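Local coordinates for protein aminopeptidase YwaD (Bacillus subtilis, PDB 6HC6) that uses two zinc ions per subunit to release N-terminal amino acids from peptides by hydrolysis, as a secreted aminopeptidase of the M28 family, at residues Met324-Asn338 with Asn385-Trp399. Numbering follows the deposited sequence.
Sequences MVGTSWEKASELYVN and NFIWGDPETEEVEPW
W388 is packed into the core between its antiparallel neighbour L335 and the loop that leaves D323, a zinc ligand. L335 CD1 sits 3.9 Å above the indole plane, over the ring centre, with CB over the same face. CG of W388 lies beside its own backbone N (chi1 -66°), and the ring edge meets V325, where NE1 gives V325 O a weak, bent bond of 2.9 Å. The backbone N of W388 binds M324 O, a second tie to the loop, while its ring packs on the strand; helix 412-430 touches the indole as well. At the other end of the strands, N338 N reaches N385 O at 2.9 Å, nearly straight at 176°. Where the strand 334-338 starts, S333 and E334 both face G389 in a classic beta bulge. The Y336 ring lies with its edge against G389 and with E394 CG over one face, 3.4 Å from Y336 CZ.

Nearer solvent, the partly exposed W329 is still closely packed. P398 CD lies 3.5 Å from the centroid of its five-membered ring, almost on the normal, while its edge points at the face of W399, planes 79° apart. The loose side is at K331, whose NZ makes a long salt bridge of 4.0 Å to OD2 of the buried D390.

E397 OE1, held chiefly by N261, lies 3.5 Å from M324 CE, and M324 also touches the zinc ligand D262. Apolar packing and the W388 bonds probably help to hold the loop beside the two-zinc site; the K331-D390 attraction is probably modest, much of the link running through a water that accepts from K331 NZ and donates to D390 OD2 and E392 OE2.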
ATOM      1  N   MET A 324       7.111   0.289   5.229  1.00 16.02           N
ATOM      2  CA  MET A 324       8.264   1.063   4.782  1.00 15.42           C
ATOM      3  C   MET A 324       9.244   1.293   5.920  1.00 20.44           C
ATOM      4  O   MET A 324       9.415   2.370   6.355  1.00 21.47           O
ATOM      5  CB  MET A 324       7.838   2.347   4.067  1.00 16.38           C
ATOM      6  CG  MET A 324       7.276   2.098   2.696  1.00 19.47           C
ATOM      7  SD  MET A 324       6.534   3.470   1.816  1.00 22.10           S
ATOM      8  CE  MET A 324       7.952   4.533   1.633  1.00 50.49           C
ATOM      9  N   VAL A 325       9.895   0.228   6.295  1.00 17.73           N
ATOM     10  CA  VAL A 325      10.752   0.304   7.465  1.00 17.56           C
ATOM     11  C   VAL A 325      12.196  -0.074   7.140  1.00 22.04           C
ATOM     12  O   VAL A 325      12.951  -0.398   8.034  1.00 20.68           O
ATOM     13  CB  VAL A 325      10.199  -0.574   8.606  1.00 18.93           C
ATOM     14  CG1 VAL A 325       8.939   0.060   9.195  1.00 19.88           C
ATOM     15  CG2 VAL A 325       9.926  -1.995   8.108  1.00 18.27           C
ATOM     16  N   GLY A 326      12.601  -0.010   5.873  1.00 19.32           N
ATOM     17  CA  GLY A 326      13.974  -0.377   5.579  1.00 22.42           C
ATOM     18  C   GLY A 326      14.742   0.438   4.555  1.00 22.19           C
ATOM     19  O   GLY A 326      15.758  -0.043   4.040  1.00 23.29           O
ATOM     20  N   THR A 327      14.316   1.659   4.243  1.00 21.84           N
ATOM     21  CA  THR A 327      14.979   2.358   3.148  1.00 22.30           C
ATOM     22  C   THR A 327      16.416   2.688   3.524  1.00 25.96           C
ATOM     23  O   THR A 327      16.728   2.950   4.690  1.00 24.90           O
ATOM     24  CB  THR A 327      14.242   3.640   2.763  1.00 26.10           C
ATOM     25  OG1 THR A 327      14.856   4.188   1.592  1.00 23.73           O
ATOM     26  CG2 THR A 327      14.339   4.678   3.871  1.00 25.18           C
ATOM     27  N   SER A 328      17.301   2.619   2.527  1.00 22.68           N
ATOM     28  CA  SER A 328      18.672   3.091   2.682  1.00 24.62           C
ATOM     29  C   SER A 328      18.792   4.588   2.465  1.00 29.12           C
ATOM     30  O   SER A 328      19.874   5.141   2.704  1.00 28.41           O
ATOM     31  CB  SER A 328      19.611   2.404   1.688  1.00 26.93           C
ATOM     32  OG  SER A 328      19.213   2.693   0.357  1.00 28.73           O
ATOM     33  N   TRP A 329      17.719   5.246   2.012  1.00 26.32           N
ATOM     34  CA  TRP A 329      17.765   6.673   1.706  1.00 29.63           C
ATOM     35  C   TRP A 329      18.341   7.434   2.884  1.00 29.45           C
ATOM     36  O   TRP A 329      17.787   7.401   3.982  1.00 28.35           O
ATOM     37  CB  TRP A 329      16.361   7.191   1.379  1.00 31.21           C
ATOM     38  CG  TRP A 329      16.335   8.611   0.833  1.00 30.08           C
ATOM     39  CD1 TRP A 329      17.136   9.134  -0.144  1.00 37.45           C
ATOM     40  CD2 TRP A 329      15.458   9.669   1.239  1.00 32.21           C
ATOM     41  NE1 TRP A 329      16.808  10.452  -0.371  1.00 36.92           N
ATOM     42  CE2 TRP A 329      15.780  10.802   0.464  1.00 33.59           C
ATOM     43  CE3 TRP A 329      14.418   9.763   2.171  1.00 32.74           C
ATOM     44  CZ2 TRP A 329      15.112  12.019   0.606  1.00 35.10           C
ATOM     45  CZ3 TRP A 329      13.758  10.980   2.317  1.00 36.02           C
ATOM     46  CH2 TRP A 329      14.103  12.086   1.530  1.00 32.08           C
ATOM     47  N   GLU A 330      19.465   8.112   2.654  1.00 29.60           N
ATOM     48  CA  GLU A 330      20.228   8.639   3.779  1.00 35.70           C
ATOM     49  C   GLU A 330      19.411   9.613   4.618  1.00 37.93           C
ATOM     50  O   GLU A 330      19.547   9.631   5.848  1.00 35.16           O
ATOM     51  CB  GLU A 330      21.513   9.291   3.276  1.00 43.17           C
ATOM     52  CG  GLU A 330      22.629   8.291   3.018  1.00 63.85           C
ATOM     53  CD  GLU A 330      24.002   8.859   3.326  1.00 82.18           C
ATOM     54  OE1 GLU A 330      24.215  10.068   3.085  1.00 87.38           O
ATOM     55  OE2 GLU A 330      24.866   8.098   3.814  1.00 87.17           O
ATOM     56  N   LYS A 331      18.526  10.393   3.995  1.00 31.11           N
ATOM     57  CA  LYS A 331      17.792  11.407   4.747  1.00 31.61           C
ATOM     58  C   LYS A 331      16.717  10.842   5.673  1.00 34.87           C
ATOM     59  O   LYS A 331      16.256  11.566   6.563  1.00 30.66           O
ATOM     60  CB  LYS A 331      17.166  12.394   3.779  1.00 31.86           C
ATOM     61  CG  LYS A 331      18.244  13.215   3.082  1.00 46.36           C
ATOM     62  CD  LYS A 331      17.693  14.106   1.998  1.00 57.12           C
ATOM     63  CE  LYS A 331      16.769  15.150   2.575  1.00 55.90           C
ATOM     64  NZ  LYS A 331      17.193  16.529   2.165  1.00 64.91           N
ATOM     65  N   ALA A 332      16.303   9.585   5.494  1.00 28.03           N
ATOM     66  CA  ALA A 332      15.134   9.056   6.207  1.00 26.47           C
ATOM     67  C   ALA A 332      15.559   8.468   7.552  1.00 33.01           C
ATOM     68  O   ALA A 332      15.446   7.271   7.817  1.00 28.70           O
ATOM     69  CB  ALA A 332      14.405   8.023   5.355  1.00 24.44           C
ATOM     70  N   SER A 333      16.012   9.366   8.422  1.00 28.62           N
ATOM     71  CA  SER A 333      16.654   9.026   9.684  1.00 36.09           C
ATOM     72  C   SER A 333      15.686   8.965  10.856  1.00 32.92           C
ATOM     73  O   SER A 333      16.094   8.567  11.954  1.00 32.53           O
ATOM     74  CB  SER A 333      17.749  10.057   9.989  1.00 39.35           C
ATOM     75  OG  SER A 333      17.162  11.303  10.302  1.00 34.45           O
ATOM     76  N   GLU A 334      14.429   9.359  10.665  1.00 28.83           N
ATOM     77  CA  GLU A 334      13.451   9.434  11.743  1.00 29.06           C
ATOM     78  C   GLU A 334      12.424   8.327  11.571  1.00 27.92           C
ATOM     79  O   GLU A 334      11.906   8.125  10.471  1.00 25.00           O
ATOM     80  CB  GLU A 334      12.760  10.802  11.749  1.00 33.95           C
ATOM     81  CG  GLU A 334      11.916  11.087  12.977  1.00 30.50           C
ATOM     82  CD  GLU A 334      12.750  11.503  14.192  1.00 43.24           C
ATOM     83  OE1 GLU A 334      12.158  11.728  15.273  1.00 41.82           O
ATOM     84  OE2 GLU A 334      13.984  11.619  14.071  1.00 41.03           O
ATOM     85  N   LEU A 335      12.129   7.602  12.650  1.00 27.62           N
ATOM     86  CA  LEU A 335      11.120   6.551  12.607  1.00 27.46           C
ATOM     87  C   LEU A 335       9.817   7.152  13.113  1.00 23.67           C
ATOM     88  O   LEU A 335       9.706   7.512  14.286  1.00 26.42           O
ATOM     89  CB  LEU A 335      11.541   5.330  13.425  1.00 25.62           C
ATOM     90  CG  LEU A 335      10.564   4.152  13.334  1.00 22.29           C
ATOM     91  CD1 LEU A 335      10.485   3.581  11.908  1.00 25.42           C
ATOM     92  CD2 LEU A 335      10.938   3.059  14.331  1.00 22.68           C
ATOM     93  N   TYR A 336       8.835   7.264  12.225  1.00 26.37           N
ATOM     94  CA  TYR A 336       7.550   7.857  12.554  1.00 22.67           C
ATOM     95  C   TYR A 336       6.549   6.801  12.991  1.00 25.16           C
ATOM     96  O   TYR A 336       6.522   5.692  12.452  1.00 23.30           O
ATOM     97  CB  TYR A 336       6.991   8.619  11.354  1.00 22.44           C
ATOM     98  CG  TYR A 336       7.735   9.902  11.149  1.00 24.07           C
ATOM     99  CD1 TYR A 336       7.484  11.007  11.960  1.00 25.73           C
ATOM    100  CD2 TYR A 336       8.731   9.999  10.193  1.00 24.18           C
ATOM    101  CE1 TYR A 336       8.187  12.198  11.787  1.00 34.54           C
ATOM    102  CE2 TYR A 336       9.443  11.178  10.021  1.00 29.18           C
ATOM    103  CZ  TYR A 336       9.161  12.270  10.813  1.00 32.18           C
ATOM    104  OH  TYR A 336       9.872  13.438  10.645  1.00 31.54           O
ATOM    105  N   VAL A 337       5.732   7.170  13.975  1.00 23.39           N
ATOM    106  CA  VAL A 337       4.585   6.396  14.436  1.00 21.42           C
ATOM    107  C   VAL A 337       3.351   7.185  14.014  1.00 28.19           C
ATOM    108  O   VAL A 337       3.003   8.203  14.631  1.00 27.79           O
ATOM    109  CB  VAL A 337       4.623   6.171  15.952  1.00 25.34           C
ATOM    110  CG1 VAL A 337       3.415   5.363  16.402  1.00 30.63           C
ATOM    111  CG2 VAL A 337       5.896   5.467  16.352  1.00 28.11           C
ATOM    112  N   ASN A 338       2.699   6.739  12.947  1.00 25.97           N
ATOM    113  CA  ASN A 338       1.566   7.449  12.363  1.00 22.62           C
ATOM    114  C   ASN A 338       0.261   6.945  12.968  1.00 24.90           C
ATOM    115  O   ASN A 338      -0.065   5.765  12.835  1.00 23.40           O
ATOM    116  CB  ASN A 338       1.536   7.238  10.843  1.00 21.39           C
ATOM    117  CG  ASN A 338       2.596   8.047  10.120  1.00 27.23           C
ATOM    118  OD1 ASN A 338       2.302   9.064   9.504  1.00 40.94           O
ATOM    119  ND2 ASN A 338       3.838   7.616  10.226  1.00 35.30           N
ATOM    120  N   ASN A 385       1.031   3.083  12.304  1.00 19.44           N
ATOM    121  CA  ASN A 385       1.886   2.645  11.228  1.00 19.51           C
ATOM    122  C   ASN A 385       3.317   3.152  11.430  1.00 21.84           C
ATOM    123  O   ASN A 385       3.469   4.275  11.638  1.00 24.77           O
ATOM    124  CB  ASN A 385       1.351   3.158   9.909  1.00 17.24           C
ATOM    125  CG  ASN A 385       2.169   2.710   8.748  1.00 19.11           C
ATOM    126  OD1 ASN A 385       2.624   1.636   8.700  1.00 26.84           O
ATOM    127  ND2 ASN A 385       2.348   3.592   7.822  1.00 16.29           N
ATOM    128  N   PHE A 386       4.305   2.284  11.369  1.00 20.24           N
ATOM    129  CA  PHE A 386       5.689   2.617  11.538  1.00 19.60           C
ATOM    130  C   PHE A 386       6.358   2.779  10.159  1.00 20.98           C
ATOM    131  O   PHE A 386       6.278   1.917   9.363  1.00 20.74           O
ATOM    132  CB  PHE A 386       6.414   1.556  12.343  1.00 17.25           C
ATOM    133  CG  PHE A 386       5.922   1.399  13.751  1.00 18.84           C
ATOM    134  CD1 PHE A 386       4.788   0.711  14.012  1.00 21.28           C
ATOM    135  CD2 PHE A 386       6.592   1.937  14.799  1.00 21.09           C
ATOM    136  CE1 PHE A 386       4.318   0.560  15.283  1.00 22.55           C
ATOM    137  CE2 PHE A 386       6.139   1.799  16.074  1.00 21.85           C
ATOM    138  CZ  PHE A 386       5.014   1.099  16.323  1.00 23.99           C
ATOM    139  N   ILE A 387       7.089   3.867   9.981  1.00 18.99           N
ATOM    140  CA  ILE A 387       7.691   4.170   8.678  1.00 17.54           C
ATOM    141  C   ILE A 387       8.840   5.157   8.887  1.00 21.54           C
ATOM    142  O   ILE A 387       8.749   6.062   9.725  1.00 21.31           O
ATOM    143  CB  ILE A 387       6.615   4.712   7.706  1.00 18.59           C
ATOM    144  CG1 ILE A 387       7.220   5.144   6.367  1.00 21.62           C
ATOM    145  CG2 ILE A 387       5.855   5.857   8.342  1.00 19.71           C
ATOM    146  CD1 ILE A 387       6.158   5.483   5.325  1.00 25.32           C
ATOM    147  N   TRP A 388       9.934   4.974   8.136  1.00 21.27           N
ATOM    148  CA  TRP A 388      11.030   5.937   8.208  1.00 25.10           C
ATOM    149  C   TRP A 388      10.691   7.169   7.385  1.00 25.63           C
ATOM    150  O   TRP A 388      10.025   7.084   6.348  1.00 23.83           O
ATOM    151  CB  TRP A 388      12.353   5.363   7.689  1.00 21.08           C
ATOM    152  CG  TRP A 388      12.949   4.257   8.488  1.00 21.08           C
ATOM    153  CD1 TRP A 388      12.930   2.916   8.178  1.00 20.61           C
ATOM    154  CD2 TRP A 388      13.676   4.377   9.711  1.00 22.38           C
ATOM    155  NE1 TRP A 388      13.597   2.197   9.153  1.00 20.62           N
ATOM    156  CE2 TRP A 388      14.062   3.073  10.102  1.00 22.04           C
ATOM    157  CE3 TRP A 388      14.036   5.458  10.520  1.00 24.59           C
ATOM    158  CZ2 TRP A 388      14.794   2.830  11.265  1.00 24.66           C
ATOM    159  CZ3 TRP A 388      14.765   5.213  11.676  1.00 29.35           C
ATOM    160  CH2 TRP A 388      15.131   3.912  12.036  1.00 29.72           C
ATOM    161  N   GLY A 389      11.185   8.319   7.834  1.00 22.88           N
ATOM    162  CA  GLY A 389      10.946   9.550   7.109  1.00 23.70           C
ATOM    163  C   GLY A 389      12.052  10.554   7.345  1.00 25.77           C
ATOM    164  O   GLY A 389      12.825  10.449   8.302  1.00 26.70           O
ATOM    165  N   ASP A 390      12.142  11.507   6.431  1.00 26.63           N
ATOM    166  CA  ASP A 390      13.040  12.641   6.600  1.00 32.02           C
ATOM    167  C   ASP A 390      12.671  13.376   7.885  1.00 39.60           C
ATOM    168  O   ASP A 390      11.552  13.899   7.976  1.00 44.99           O
ATOM    169  CB  ASP A 390      12.905  13.567   5.385  1.00 29.58           C
ATOM    170  CG  ASP A 390      13.860  14.722   5.406  1.00 32.31           C
ATOM    171  OD1 ASP A 390      14.373  15.068   6.482  1.00 33.46           O
ATOM    172  OD2 ASP A 390      14.076  15.310   4.318  1.00 34.43           O
ATOM    173  N   PRO A 391      13.568  13.468   8.881  1.00 35.26           N
ATOM    174  CA  PRO A 391      13.188  14.149  10.129  1.00 32.76           C
ATOM    175  C   PRO A 391      12.786  15.591   9.917  1.00 38.84           C
ATOM    176  O   PRO A 391      12.031  16.136  10.731  1.00 42.88           O
ATOM    177  CB  PRO A 391      14.457  14.040  10.987  1.00 34.29           C
ATOM    178  CG  PRO A 391      15.551  14.027   9.999  1.00 34.81           C
ATOM    179  CD  PRO A 391      15.014  13.188   8.848  1.00 32.47           C
ATOM    180  N   GLU A 392      13.281  16.232   8.853  1.00 44.56           N
ATOM    181  CA  GLU A 392      12.906  17.615   8.576  1.00 43.52           C
ATOM    182  C   GLU A 392      11.447  17.707   8.154  1.00 42.09           C
ATOM    183  O   GLU A 392      10.699  18.558   8.647  1.00 38.01           O
ATOM    184  CB  GLU A 392      13.808  18.215   7.489  1.00 41.74           C
ATOM    185  CG  GLU A 392      15.260  18.398   7.896  1.00 42.52           C
ATOM    186  CD  GLU A 392      16.055  19.271   6.937  1.00 42.78           C
ATOM    187  OE1 GLU A 392      17.153  19.709   7.325  1.00 44.48           O
ATOM    188  OE2 GLU A 392      15.600  19.506   5.792  1.00 44.24           O
ATOM    189  N   THR A 393      11.021  16.829   7.242  1.00 38.93           N
ATOM    190  CA  THR A 393       9.771  17.013   6.519  1.00 39.72           C
ATOM    191  C   THR A 393       8.837  15.818   6.546  1.00 34.52           C
ATOM    192  O   THR A 393       7.729  15.932   6.013  1.00 36.06           O
ATOM    193  CB  THR A 393      10.042  17.326   5.042  1.00 38.48           C
ATOM    194  OG1 THR A 393      10.599  16.152   4.430  1.00 36.89           O
ATOM    195  CG2 THR A 393      10.996  18.493   4.896  1.00 41.65           C
ATOM    196  N   GLU A 394       9.253  14.680   7.098  1.00 29.72           N
ATOM    197  CA  GLU A 394       8.529  13.410   7.094  1.00 33.29           C
ATOM    198  C   GLU A 394       8.529  12.727   5.733  1.00 35.62           C
ATOM    199  O   GLU A 394       7.929  11.651   5.608  1.00 36.65           O
ATOM    200  CB  GLU A 394       7.064  13.546   7.534  1.00 44.16           C
ATOM    201  CG  GLU A 394       6.834  13.886   8.985  1.00 54.40           C
ATOM    202  CD  GLU A 394       5.391  13.644   9.383  1.00 63.39           C
ATOM    203  OE1 GLU A 394       4.726  14.603   9.828  1.00 67.08           O
ATOM    204  OE2 GLU A 394       4.919  12.493   9.224  1.00 69.74           O
ATOM    205  N   GLU A 395       9.156  13.308   4.713  1.00 34.79           N
ATOM    206  CA  GLU A 395       9.082  12.738   3.370  1.00 32.53           C
ATOM    207  C   GLU A 395       9.754  11.372   3.311  1.00 37.25           C
ATOM    208  O   GLU A 395      10.650  11.055   4.101  1.00 29.41           O
ATOM    209  CB  GLU A 395       9.727  13.670   2.348  1.00 33.44           C
ATOM    210  CG  GLU A 395       8.812  14.787   1.885  1.00 42.08           C
ATOM    211  CD  GLU A 395       9.543  15.830   1.069  1.00 58.38           C
ATOM    212  OE1 GLU A 395       9.028  16.212  -0.005  1.00 61.58           O
ATOM    213  OE2 GLU A 395      10.629  16.268   1.510  1.00 61.15           O
ATOM    214  N   VAL A 396       9.303  10.555   2.360  1.00 31.49           N
ATOM    215  CA  VAL A 396       9.895   9.243   2.142  1.00 28.49           C
ATOM    216  C   VAL A 396      10.862   9.312   0.967  1.00 31.43           C
ATOM    217  O   VAL A 396      11.049  10.369   0.354  1.00 34.39           O
ATOM    218  CB  VAL A 396       8.807   8.178   1.911  1.00 28.78           C
ATOM    219  CG1 VAL A 396       7.994   7.988   3.169  1.00 29.52           C
ATOM    220  CG2 VAL A 396       7.907   8.575   0.753  1.00 30.44           C
ATOM    221  N   GLU A 397      11.477   8.178   0.648  1.00 27.17           N
ATOM    222  CA  GLU A 397      12.524   8.139  -0.349  1.00 26.80           C
ATOM    223  C   GLU A 397      11.959   8.452  -1.731  1.00 29.00           C
ATOM    224  O   GLU A 397      10.765   8.260  -1.987  1.00 27.02           O
ATOM    225  CB  GLU A 397      13.189   6.765  -0.357  1.00 26.38           C
ATOM    226  CG  GLU A 397      12.265   5.637  -0.789  1.00 25.93           C
ATOM    227  CD  GLU A 397      11.529   4.994   0.371  1.00 32.50           C
ATOM    228  OE1 GLU A 397      11.060   3.848   0.195  1.00 27.39           O
ATOM    229  OE2 GLU A 397      11.408   5.625   1.452  1.00 29.41           O
ATOM    230  N   PRO A 398      12.805   8.947  -2.641  1.00 26.71           N
ATOM    231  CA  PRO A 398      12.341   9.218  -4.008  1.00 29.89           C
ATOM    232  C   PRO A 398      12.007   7.958  -4.790  1.00 30.25           C
ATOM    233  O   PRO A 398      11.370   8.055  -5.845  1.00 31.25           O
ATOM    234  CB  PRO A 398      13.522   9.966  -4.639  1.00 37.36           C
ATOM    235  CG  PRO A 398      14.710   9.563  -3.827  1.00 39.58           C
ATOM    236  CD  PRO A 398      14.192   9.406  -2.427  1.00 31.00           C
ATOM    237  N   TRP A 399      12.395   6.788  -4.297  1.00 24.43           N
ATOM    238  CA  TRP A 399      12.220   5.546  -5.040  1.00 28.44           C
ATOM    239  C   TRP A 399      10.844   4.927  -4.844  1.00 28.26           C
ATOM    240  O   TRP A 399      10.493   3.987  -5.568  1.00 25.49           O
ATOM    241  CB  TRP A 399      13.319   4.565  -4.626  1.00 32.25           C
ATOM    242  CG  TRP A 399      14.667   5.229  -4.665  1.00 34.66           C
ATOM    243  CD1 TRP A 399      15.216   5.907  -5.719  1.00 40.10           C
ATOM    244  CD2 TRP A 399      15.623   5.305  -3.603  1.00 39.07           C
ATOM    245  NE1 TRP A 399      16.457   6.389  -5.381  1.00 45.47           N
ATOM    246  CE2 TRP A 399      16.730   6.033  -4.087  1.00 42.60           C
ATOM    247  CE3 TRP A 399      15.656   4.823  -2.294  1.00 33.03           C
ATOM    248  CZ2 TRP A 399      17.852   6.286  -3.304  1.00 45.68           C
ATOM    249  CZ3 TRP A 399      16.766   5.074  -1.525  1.00 36.45           C
ATOM    250  CH2 TRP A 399      17.851   5.798  -2.028  1.00 45.20           C
TER
HETATM  251  O   HOH W   1      13.925   2.599  -0.287  1.00 22.23           O
HETATM  252  O   HOH W   2      15.226  17.509   3.786  1.00 29.49           O